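Local coordinates for protein tyrocidine synthase 3 (Brevibacillus parabrevis, PDB 4MRT) that probably carries amino acid and peptide intermediates on a phosphopantetheine arm, as a peptidyl carrier domain of the nonribosomal synthetase that makes tyrocidine, at residues A19-W22 against E23-L26; L34-F37 against F38-G41; A52-H55 against R56-V60; Q70-I73 against K74-A77. The protein carries 1 engineered substitution. One frame throughout, in Å; residues are numbered along the deposited sequence.

Contact 1: A19-W22 against E23-L26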
loop_
_atom_site.group_PDB
_atom_site.type_symbol
_atom_site.label_atom_id
_atom_site.label_comp_id
_atom_site.label_asym_id
_atom_site.label_seq_id
_atom_site.Cartn_x
_atom_site.Cartn_y
_atom_site.Cartn_z
ATOM N N ALA A 19 19.170 2.998 11.715
ATOM C CA ALA A 19 18.219 3.762 12.521
ATOM C C ALA A 19 18.171 5.186 12.023
ATOM O O ALA A 19 17.094 5.769 11.952
ATOM C CB ALA A 19 18.574 3.720 13.996
ATOM N N GLU A 20 19.328 5.733 11.640
ATOM C CA GLU A 20 19.397 7.128 11.193
ATOM C C GLU A 20 18.716 7.240 9.839
ATOM O O GLU A 20 17.979 8.189 9.565
ATOM C CB GLU A 20 20.841 7.658 11.100
ATOM C CG GLU A 20 21.748 7.541 12.339
ATOM C CD GLU A 20 21.052 7.592 13.704
ATOM O OE1 GLU A 20 20.156 8.445 13.907
ATOM O OE2 GLU A 20 21.439 6.796 14.607
ATOM N N ILE A 21 18.967 6.259 8.991
ATOM C CA ILE A 21 18.282 6.186 7.714
ATOM C C ILE A 21 16.747 6.110 7.893
ATOM O O ILE A 21 15.999 6.849 7.249
ATOM C CB ILE A 21 18.788 4.990 6.891
ATOM C CG1 ILE A 21 20.216 5.265 6.418
ATOM C CG2 ILE A 21 17.871 4.745 5.706
ATOM C CD1 ILE A 21 20.956 4.068 5.850
ATOM N N TRP A 22 16.293 5.232 8.773
ATOM C CA TRP A 22 14.858 5.036 9.002
ATOM C C TRP A 22 14.215 6.301 9.587
ATOM O O TRP A 22 13.118 6.697 9.188
ATOM C CB TRP A 22 14.623 3.888 9.979
ATOM C CG TRP A 22 14.669 2.518 9.401
ATOM C CD1 TRP A 22 15.413 2.083 8.345
ATOM C CD2 TRP A 22 13.956 1.373 9.893
ATOM N NE1 TRP A 22 15.183 0.741 8.129
ATOM C CE2 TRP A 22 14.296 0.282 9.064
ATOM C CE3 TRP A 22 13.054 1.167 10.949
ATOM C CZ2 TRP A 22 13.766 -1.005 9.264
ATOM C CZ3 TRP A 22 12.539 -0.113 11.145
ATOM C CH2 TRP A 22 12.893 -1.168 10.307
ATOM N N GLU A 23 14.904 6.917 10.546
ATOM C CA GLU A 23 14.432 8.146 11.197
ATOM C C GLU A 23 14.240 9.273 10.194
ATOM O O GLU A 23 13.259 10.006 10.237
ATOM C CB GLU A 23 15.416 8.572 12.302
ATOM C CG GLU A 23 15.338 7.669 13.521
ATOM C CD GLU A 23 16.444 7.905 14.538
ATOM O OE1 GLU A 23 16.408 7.238 15.594
ATOM O OE2 GLU A 23 17.335 8.746 14.279
ATOM N N ARG A 24 15.193 9.394 9.288
ATOM C CA ARG A 24 15.163 10.404 8.248
ATOM C C ARG A 24 14.066 10.128 7.209
ATOM O O ARG A 24 13.418 11.055 6.735
ATOM C CB ARG A 24 16.558 10.448 7.608
ATOM C CG ARG A 24 16.677 10.741 6.124
ATOM C CD ARG A 24 17.942 10.065 5.616
ATOM N NE ARG A 24 19.099 10.400 6.461
ATOM C CZ ARG A 24 20.187 9.641 6.623
ATOM N NH1 ARG A 24 20.307 8.470 6.012
ATOM N NH2 ARG A 24 21.173 10.055 7.412
ATOM N N VAL A 25 13.873 8.853 6.858
ATOM C CA VAL A 25 12.844 8.451 5.894
ATOM C C VAL A 25 11.462 8.629 6.528
ATOM O O VAL A 25 10.568 9.200 5.922
ATOM C CB VAL A 25 13.101 7.013 5.360
ATOM C CG1 VAL A 25 11.900 6.459 4.585
ATOM C CG2 VAL A 25 14.304 7.001 4.444
ATOM N N LEU A 26 11.305 8.198 7.770
ATOM C CA LEU A 26 10.020 8.219 8.437
ATOM C C LEU A 26 9.667 9.514 9.184
ATOM O O LEU A 26 8.512 9.709 9.566
ATOM C CB LEU A 26 9.950 7.060 9.418
ATOM C CG LEU A 26 10.145 5.665 8.835
ATOM C CD1 LEU A 26 10.337 4.652 9.937
ATOM C CD2 LEU A 26 8.965 5.306 7.953
#
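W22 and E23 sit where two turns of helix 13-26 meet, and residues three and four apart touch along its last two turns. The helix is part of the small helical bundle of a carrier protein. Regular i to i+4 backbone bonds join the turns: E23 N gives to A19 O, R24 N to E20 O and V25 N to I21 O. The last, from L26 N to W22 O, is 2.7 Å long. The E23 chain rises alongside the backbone of the turn before it, with CG anti to the carbonyl carbon (chi1 -73°), and CG lies 3.0 Å from A19 O. The chain then runs extended beside E20, whose own chain is bent at chi2. Their carboxylates are turned 77° apart, and E20 OE1 comes within 2.9 Å of E23 OE2. Both atoms are acceptors, so this closeness would probably raise the proton affinity of one of them. The other oxygen, E23 OE1, accepts from I31 N and weakly from G30 N, which ties the helix to the following loop. With an alanine here, I31 N is likely to lose its acceptor and the loop its tie to the helix. R24 bends at chi3 and folds back over the helix. One face of its guanidinium lies above E20 O, at 3.9 Å from the plane. The W22 indole turns into the bundle and meets F37 edge-to-face. At the base of its side chain, W22 CB is 4.4 Å from L26 CD1. Separately, L26 CG lies 3.2 Å from the carbonyl oxygen W22 O.

Contact 2: L34-F37 against F38-G41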
loop_
_atom_site.group_PDB
_atom_site.type_symbol
_atom_site.label_atom_id
_atom_site.label_comp_id
_atom_site.label_asym_id
_atom_site.label_seq_id
_atom_site.Cartn_x
_atom_site.Cartn_y
_atom_site.Cartn_z
ATOM N N LEU A 34 14.163 -3.389 17.382
ATOM C CA LEU A 34 13.104 -4.369 17.267
ATOM C C LEU A 34 11.779 -3.720 16.795
ATOM O O LEU A 34 10.747 -4.371 16.797
ATOM C CB LEU A 34 12.891 -5.053 18.626
ATOM C CG LEU A 34 13.550 -6.394 18.959
ATOM C CD1 LEU A 34 14.917 -6.623 18.322
ATOM C CD2 LEU A 34 13.606 -6.568 20.456
ATOM N N ASP A 35 11.797 -2.433 16.453
ATOM C CA ASP A 35 10.574 -1.734 16.046
ATOM C C ASP A 35 10.204 -2.240 14.652
ATOM O O ASP A 35 11.038 -2.305 13.752
ATOM C CB ASP A 35 10.751 -0.213 15.971
ATOM C CG ASP A 35 10.919 0.456 17.344
ATOM O OD1 ASP A 35 10.756 -0.201 18.387
ATOM O OD2 ASP A 35 11.220 1.679 17.363
ATOM N N ASN A 36 8.964 -2.604 14.477
ATOM C CA ASN A 36 8.495 -2.995 13.150
ATOM C C ASN A 36 8.302 -1.778 12.238
ATOM O O ASN A 36 7.497 -0.910 12.535
ATOM C CB ASN A 36 7.204 -3.781 13.260
ATOM C CG ASN A 36 6.723 -4.270 11.910
ATOM O OD1 ASN A 36 6.709 -3.522 10.954
ATOM N ND2 ASN A 36 6.367 -5.537 11.826
ATOM N N PHE A 37 9.025 -1.739 11.123
ATOM C CA PHE A 37 8.998 -0.618 10.159
ATOM C C PHE A 37 7.585 -0.163 9.804
ATOM O O PHE A 37 7.315 1.037 9.732
ATOM C CB PHE A 37 9.753 -1.011 8.874
ATOM C CG PHE A 37 9.909 0.099 7.868
ATOM C CD1 PHE A 37 10.743 1.191 8.130
ATOM C CD2 PHE A 37 9.239 0.051 6.642
ATOM C CE1 PHE A 37 10.903 2.203 7.200
ATOM C CE2 PHE A 37 9.412 1.060 5.702
ATOM C CZ PHE A 37 10.231 2.139 5.982
ATOM N N PHE A 38 6.687 -1.131 9.617
ATOM C CA PHE A 38 5.341 -0.862 9.161
ATOM C C PHE A 38 4.383 -0.487 10.273
ATOM O O PHE A 38 3.271 -0.088 9.975
ATOM C CB PHE A 38 4.832 -2.063 8.352
ATOM C CG PHE A 38 5.685 -2.322 7.148
ATOM C CD1 PHE A 38 5.595 -1.495 6.055
ATOM C CD2 PHE A 38 6.664 -3.317 7.163
ATOM C CE1 PHE A 38 6.419 -1.672 4.970
ATOM C CE2 PHE A 38 7.485 -3.508 6.080
ATOM C CZ PHE A 38 7.363 -2.692 4.982
ATOM N N GLN A 39 4.801 -0.606 11.530
ATOM C CA GLN A 39 3.967 -0.188 12.664
ATOM C C GLN A 39 4.324 1.225 13.144
ATOM O O GLN A 39 3.589 1.816 13.913
ATOM C CB GLN A 39 4.108 -1.166 13.835
ATOM C CG GLN A 39 3.269 -2.419 13.693
ATOM C CD GLN A 39 3.642 -3.495 14.690
ATOM O OE1 GLN A 39 4.516 -3.311 15.555
ATOM N NE2 GLN A 39 2.982 -4.639 14.573
ATOM N N ILE A 40 5.448 1.746 12.680
ATOM C CA ILE A 40 5.946 3.045 13.110
ATOM C C ILE A 40 5.934 4.092 11.985
ATOM O O ILE A 40 6.628 5.117 12.062
ATOM C CB ILE A 40 7.352 2.911 13.735
ATOM C CG1 ILE A 40 8.358 2.440 12.714
ATOM C CG2 ILE A 40 7.300 1.949 14.920
ATOM C CD1 ILE A 40 9.778 2.566 13.180
ATOM N N GLY A 41 5.114 3.848 10.955
ATOM C CA GLY A 41 4.917 4.823 9.859
ATOM C C GLY A 41 5.438 4.369 8.507
ATOM O O GLY A 41 5.239 5.030 7.493
#
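The F37 and F38 rings meet as a T-shaped pair, although the residues are neighbours in the chain. Their centroids are 5.1 Å apart and the planes stand at 88°. F37 gives the edge: its CD2 sits over the F38 face, 3.7 Å from F38 CE1 and shifted toward the rim. The two first torsions differ. CG of F37 is anti to the backbone N (chi1 -174°), while CG of F38 is anti to its carbonyl carbon (chi1 -61°). F37 reaches into the bundle, where L26 and V50 meet it, and F38 stays nearer the surface and stacks on F68. N36 organises the backbone. Its side-chain oxygen OD1 accepts from F38 N at 2.7 Å, with the donor in the carbonyl plane, an Asx turn. Its main-chain O takes Q39 N at 2.9 Å from above the carbonyl plane, and I40 N more weakly. The I40 side chain is folded in over the turn, with CG1 3.5 Å from F37 O, and its CD1 reaches D35 CB at 4.1 Å. The D35 carboxylate has its partner elsewhere, since OD2 accepts from G32 N. G41 has a positive phi, where a side chain would be jammed against I40 O. Another protein chain of the assembly touches Q39 and I40. The F38 side chain is about 5 Å from the bound coenzyme A. The whole is a type I turn overlaid on an Asx turn, in the carrier-protein loop that leads to helix 44-58 beside the coenzyme A pocket.

Contact 3: A52-H55 against R56-V60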
loop_
_atom_site.group_PDB
_atom_site.type_symbol
_atom_site.label_atom_id
_atom_site.label_comp_id
_atom_site.label_asym_id
_atom_site.label_seq_id
_atom_site.Cartn_x
_atom_site.Cartn_y
_atom_site.Cartn_z
ATOM N N ALA A 52 16.957 2.186 -1.315
ATOM C CA ALA A 52 17.867 3.068 -2.060
ATOM C C ALA A 52 19.048 3.584 -1.190
ATOM O O ALA A 52 20.202 3.607 -1.637
ATOM C CB ALA A 52 17.105 4.232 -2.664
ATOM N N GLN A 53 18.758 3.976 0.043
ATOM C CA GLN A 53 19.789 4.538 0.915
ATOM C C GLN A 53 20.717 3.467 1.489
ATOM O O GLN A 53 21.864 3.769 1.820
ATOM C CB GLN A 53 19.171 5.361 2.042
ATOM C CG GLN A 53 18.055 6.243 1.537
ATOM C CD GLN A 53 17.889 7.536 2.278
ATOM O OE1 GLN A 53 17.214 8.445 1.795
ATOM N NE2 GLN A 53 18.486 7.634 3.452
ATOM N N VAL A 54 20.232 2.230 1.613
ATOM C CA VAL A 54 21.102 1.116 2.007
ATOM C C VAL A 54 22.105 0.815 0.889
ATOM O O VAL A 54 23.261 0.537 1.163
ATOM C CB VAL A 54 20.298 -0.150 2.374
ATOM C CG1 VAL A 54 21.168 -1.409 2.355
ATOM C CG2 VAL A 54 19.648 0.015 3.731
ATOM N N HIS A 55 21.664 0.878 -0.364
ATOM C CA HIS A 55 22.577 0.679 -1.486
ATOM C C HIS A 55 23.602 1.802 -1.588
ATOM O O HIS A 55 24.758 1.548 -1.880
ATOM C CB HIS A 55 21.834 0.569 -2.814
ATOM C CG HIS A 55 22.702 0.096 -3.941
ATOM N ND1 HIS A 55 23.328 0.959 -4.813
ATOM C CD2 HIS A 55 23.069 -1.152 -4.319
ATOM C CE1 HIS A 55 24.028 0.262 -5.690
ATOM N NE2 HIS A 55 23.887 -1.022 -5.413
ATOM N N ARG A 56 23.168 3.035 -1.360
ATOM C CA ARG A 56 24.060 4.190 -1.367
ATOM C C ARG A 56 25.090 4.139 -0.232
ATOM O O ARG A 56 26.240 4.546 -0.404
ATOM C CB ARG A 56 23.242 5.480 -1.280
ATOM C CG ARG A 56 24.052 6.725 -0.944
ATOM C CD ARG A 56 23.273 8.014 -1.177
ATOM N NE ARG A 56 21.834 7.840 -0.953
ATOM C CZ ARG A 56 20.873 8.106 -1.842
ATOM N NH1 ARG A 56 21.159 8.604 -3.047
ATOM N NH2 ARG A 56 19.601 7.889 -1.513
ATOM N N GLU A 57 24.673 3.643 0.925
ATOM C CA GLU A 57 25.547 3.569 2.076
ATOM C C GLU A 57 26.490 2.371 2.005
ATOM O O GLU A 57 27.677 2.515 2.244
ATOM C CB GLU A 57 24.731 3.521 3.367
ATOM C CG GLU A 57 25.560 3.621 4.640
ATOM C CD GLU A 57 26.313 4.938 4.759
ATOM O OE1 GLU A 57 25.661 6.005 4.697
ATOM O OE2 GLU A 57 27.555 4.904 4.930
ATOM N N TYR A 58 25.969 1.198 1.670
ATOM C CA TYR A 58 26.725 -0.032 1.818
ATOM C C TYR A 58 26.951 -0.807 0.527
ATOM O O TYR A 58 27.450 -1.920 0.578
ATOM C CB TYR A 58 26.001 -0.968 2.781
ATOM C CG TYR A 58 25.854 -0.466 4.189
ATOM C CD1 TYR A 58 26.892 -0.593 5.117
ATOM C CD2 TYR A 58 24.665 0.099 4.609
ATOM C CE1 TYR A 58 26.741 -0.146 6.426
ATOM C CE2 TYR A 58 24.504 0.543 5.902
ATOM C CZ TYR A 58 25.536 0.423 6.813
ATOM O OH TYR A 58 25.325 0.880 8.100
ATOM N N GLN A 59 26.575 -0.249 -0.618
ATOM C CA GLN A 59 26.640 -0.982 -1.899
ATOM C C GLN A 59 25.962 -2.343 -1.828
ATOM O O GLN A 59 26.375 -3.276 -2.536
ATOM C CB GLN A 59 28.093 -1.174 -2.380
ATOM C CG GLN A 59 29.055 -0.046 -2.047
ATOM C CD GLN A 59 28.481 1.326 -2.330
ATOM O OE1 GLN A 59 27.628 1.495 -3.205
ATOM N NE2 GLN A 59 28.939 2.316 -1.576
ATOM N N VAL A 60 24.932 -2.454 -0.983
ATOM C CA VAL A 60 24.194 -3.702 -0.815
ATOM C C VAL A 60 22.781 -3.554 -1.387
ATOM O O VAL A 60 22.075 -2.580 -1.117
ATOM C CB VAL A 60 24.114 -4.141 0.666
ATOM C CG1 VAL A 60 23.266 -5.408 0.817
ATOM C CG2 VAL A 60 25.509 -4.361 1.236
#
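The H55 imidazole has Q59 CA over one face and V60 O at its edge, with V60 O 3.6 Å from H55 CD2. This is the C-terminal end of helix 44-58 in the carrier-protein bundle. The R56 guanidinium has A52 O over one face and Q53 CG at its edge, where Q53 CG is 3.8 Å from R56 NH2. The Y58 ring carries E57 CG 3.5 Å above one face and has V54 O at its edge. Helical bonds run from R56 N to A52 O, E57 N to Q53 O and Y58 N to V54 O. The next, from Q59 N to H55 O, is weak, with an N-H...O angle of 127°. Q59 leaves the helix with a positive phi, and the chain doubles back so that V60 returns against the helix. V54 packs against both Y58 and V60. Its CG1 is anti to the backbone N (chi1 162°) and is 4.4 Å from both Y58 CD2 and V60 CB. Helix 73-81 lies against the same face, with V80 on V54 and Y58. R56 bends at chi3 and lies beside Q53. Its charge is met outside the two segments, where NH1 pairs with an acidic side chain of another protein chain in a salt bridge. If H55 were cut back to an alanine, a gap would probably open beside Q59 CA and V60 O. CG of H55 is anti to the backbone N (chi1 -168°), which puts the ring where its CD2 edge meets V60 O. The same V60 O also takes a C-H...O contact from H55 CA, at 3.3 Å.

Contact 4: Q70-I73 against K74-A77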
loop_
_atom_site.group_PDB
_atom_site.type_symbol
_atom_site.label_atom_id
_atom_site.label_comp_id
_atom_site.label_asym_id
_atom_site.label_seq_id
_atom_site.Cartn_x
_atom_site.Cartn_y
_atom_site.Cartn_z
ATOM N N GLN A 70 11.195 -9.347 7.365
ATOM C CA GLN A 70 11.829 -9.144 8.655
ATOM C C GLN A 70 12.096 -7.612 8.843
ATOM O O GLN A 70 13.219 -7.153 8.716
ATOM C CB GLN A 70 13.110 -9.988 8.736
ATOM C CG GLN A 70 14.180 -9.618 7.723
ATOM C CD GLN A 70 15.219 -10.711 7.485
ATOM O OE1 GLN A 70 14.910 -11.897 7.510
ATOM N NE2 GLN A 70 16.457 -10.298 7.192
ATOM N N PRO A 71 11.032 -6.833 9.118
ATOM C CA PRO A 71 11.000 -5.362 9.088
ATOM C C PRO A 71 11.501 -4.710 10.369
ATOM O O PRO A 71 10.796 -3.868 10.956
ATOM C CB PRO A 71 9.518 -5.059 8.922
ATOM C CG PRO A 71 8.870 -6.133 9.701
ATOM C CD PRO A 71 9.719 -7.371 9.506
ATOM N N THR A 72 12.684 -5.126 10.806
ATOM C CA THR A 72 13.345 -4.557 11.982
ATOM C C THR A 72 14.777 -4.236 11.594
ATOM O O THR A 72 15.371 -4.862 10.698
ATOM C CB THR A 72 13.345 -5.510 13.213
ATOM O OG1 THR A 72 14.008 -6.734 12.875
ATOM C CG2 THR A 72 11.937 -5.821 13.715
ATOM N N ILE A 73 15.321 -3.206 12.245
ATOM C CA ILE A 73 16.703 -2.809 12.067
ATOM C C ILE A 73 17.692 -3.931 12.398
ATOM O O ILE A 73 18.701 -4.095 11.713
ATOM C CB ILE A 73 17.011 -1.553 12.930
ATOM C CG1 ILE A 73 16.429 -0.308 12.238
ATOM C CG2 ILE A 73 18.520 -1.389 13.117
ATOM C CD1 ILE A 73 16.233 0.875 13.161
ATOM N N LYS A 74 17.422 -4.688 13.445
ATOM C CA LYS A 74 18.313 -5.775 13.833
ATOM C C LYS A 74 18.457 -6.765 12.683
ATOM O O LYS A 74 19.588 -7.071 12.241
ATOM C CB LYS A 74 17.781 -6.486 15.070
ATOM C CG LYS A 74 18.774 -7.472 15.661
ATOM C CD LYS A 74 18.195 -8.253 16.814
ATOM C CE LYS A 74 19.188 -9.326 17.201
ATOM N NZ LYS A 74 18.717 -10.061 18.379
ATOM N N ALA A 75 17.311 -7.226 12.166
ATOM C CA ALA A 75 17.327 -8.165 11.047
ATOM C C ALA A 75 18.015 -7.565 9.838
ATOM O O ALA A 75 18.868 -8.215 9.219
ATOM C CB ALA A 75 15.925 -8.617 10.695
ATOM N N LEU A 76 17.661 -6.320 9.511
ATOM C CA LEU A 76 18.222 -5.659 8.343
ATOM C C LEU A 76 19.714 -5.419 8.428
ATOM O O LEU A 76 20.408 -5.536 7.427
ATOM C CB LEU A 76 17.531 -4.330 8.064
ATOM C CG LEU A 76 16.801 -4.294 6.727
ATOM C CD1 LEU A 76 15.556 -5.166 6.811
ATOM C CD2 LEU A 76 16.457 -2.855 6.357
ATOM N N ALA A 77 20.171 -4.987 9.607
ATOM C CA ALA A 77 21.598 -4.852 9.905
ATOM C C ALA A 77 22.322 -6.180 9.652
ATOM O O ALA A 77 23.358 -6.204 8.984
ATOM C CB ALA A 77 21.807 -4.403 11.346
#
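T72 and A75 are linked by a capping bond at the start of helix 73-81. T72 is the N-cap. Its OG1 lies between the backbone N and the carbonyl carbon (chi1 59°), which turns the oxygen toward the first turn. It accepts from A75 N at 3.4 Å, a weak bond though a fairly straight one at 160°. The backbone bonds follow. L76 N gives to T72 O at 3.0 Å, and A77 N gives to I73 O at 2.7 Å. Just before the cap, T72 N bonds weakly to Q70 O across P71, which is the centre of an inverse gamma turn. This turn brings Q70 back beside the helix start. The remaining contacts are van der Waals. The aliphatic part of Q70 lies along A75, with Q70 CG 3.6 Å from A75 CB. L76 CD1 comes to the same distance, 3.6 Å, from Q70 O. T72 OG1 also lies 3.5 Å from A75 CB. One residue beyond L76, A77 CB is 3.1 Å from I73 O. Segment 70-73 joins helix 64-69 to helix 73-81. P71 bonds through its backbone to F37 in the loop before helix 44-58. I73 packs on A19 and W22 of helix 13-26, A77 lies on E15 and L18 of that same helix, and L76 meets L62, just ahead of helix 64-69.

In the fold
All four contacts are local, so none closes a long loop, and none crosses or encloses another. From the N terminus, contact 1 comes first, on helix 13-26. Contact 2 follows in the loop toward helix 44-58, contact 3 ends that helix, and contact 4 opens helix 73-81. Contact 1 is the hub. It touches contact 2 through W22 and L26, contact 3 through R24 and I21, which meet Q53, and contact 4 through W22 and A19. Contacts 2 and 4 also meet, with L34 O against T72 CG2. Contacts 2 and 3 lie on opposite sides of the chain's centre, with centres about 20 Å apart.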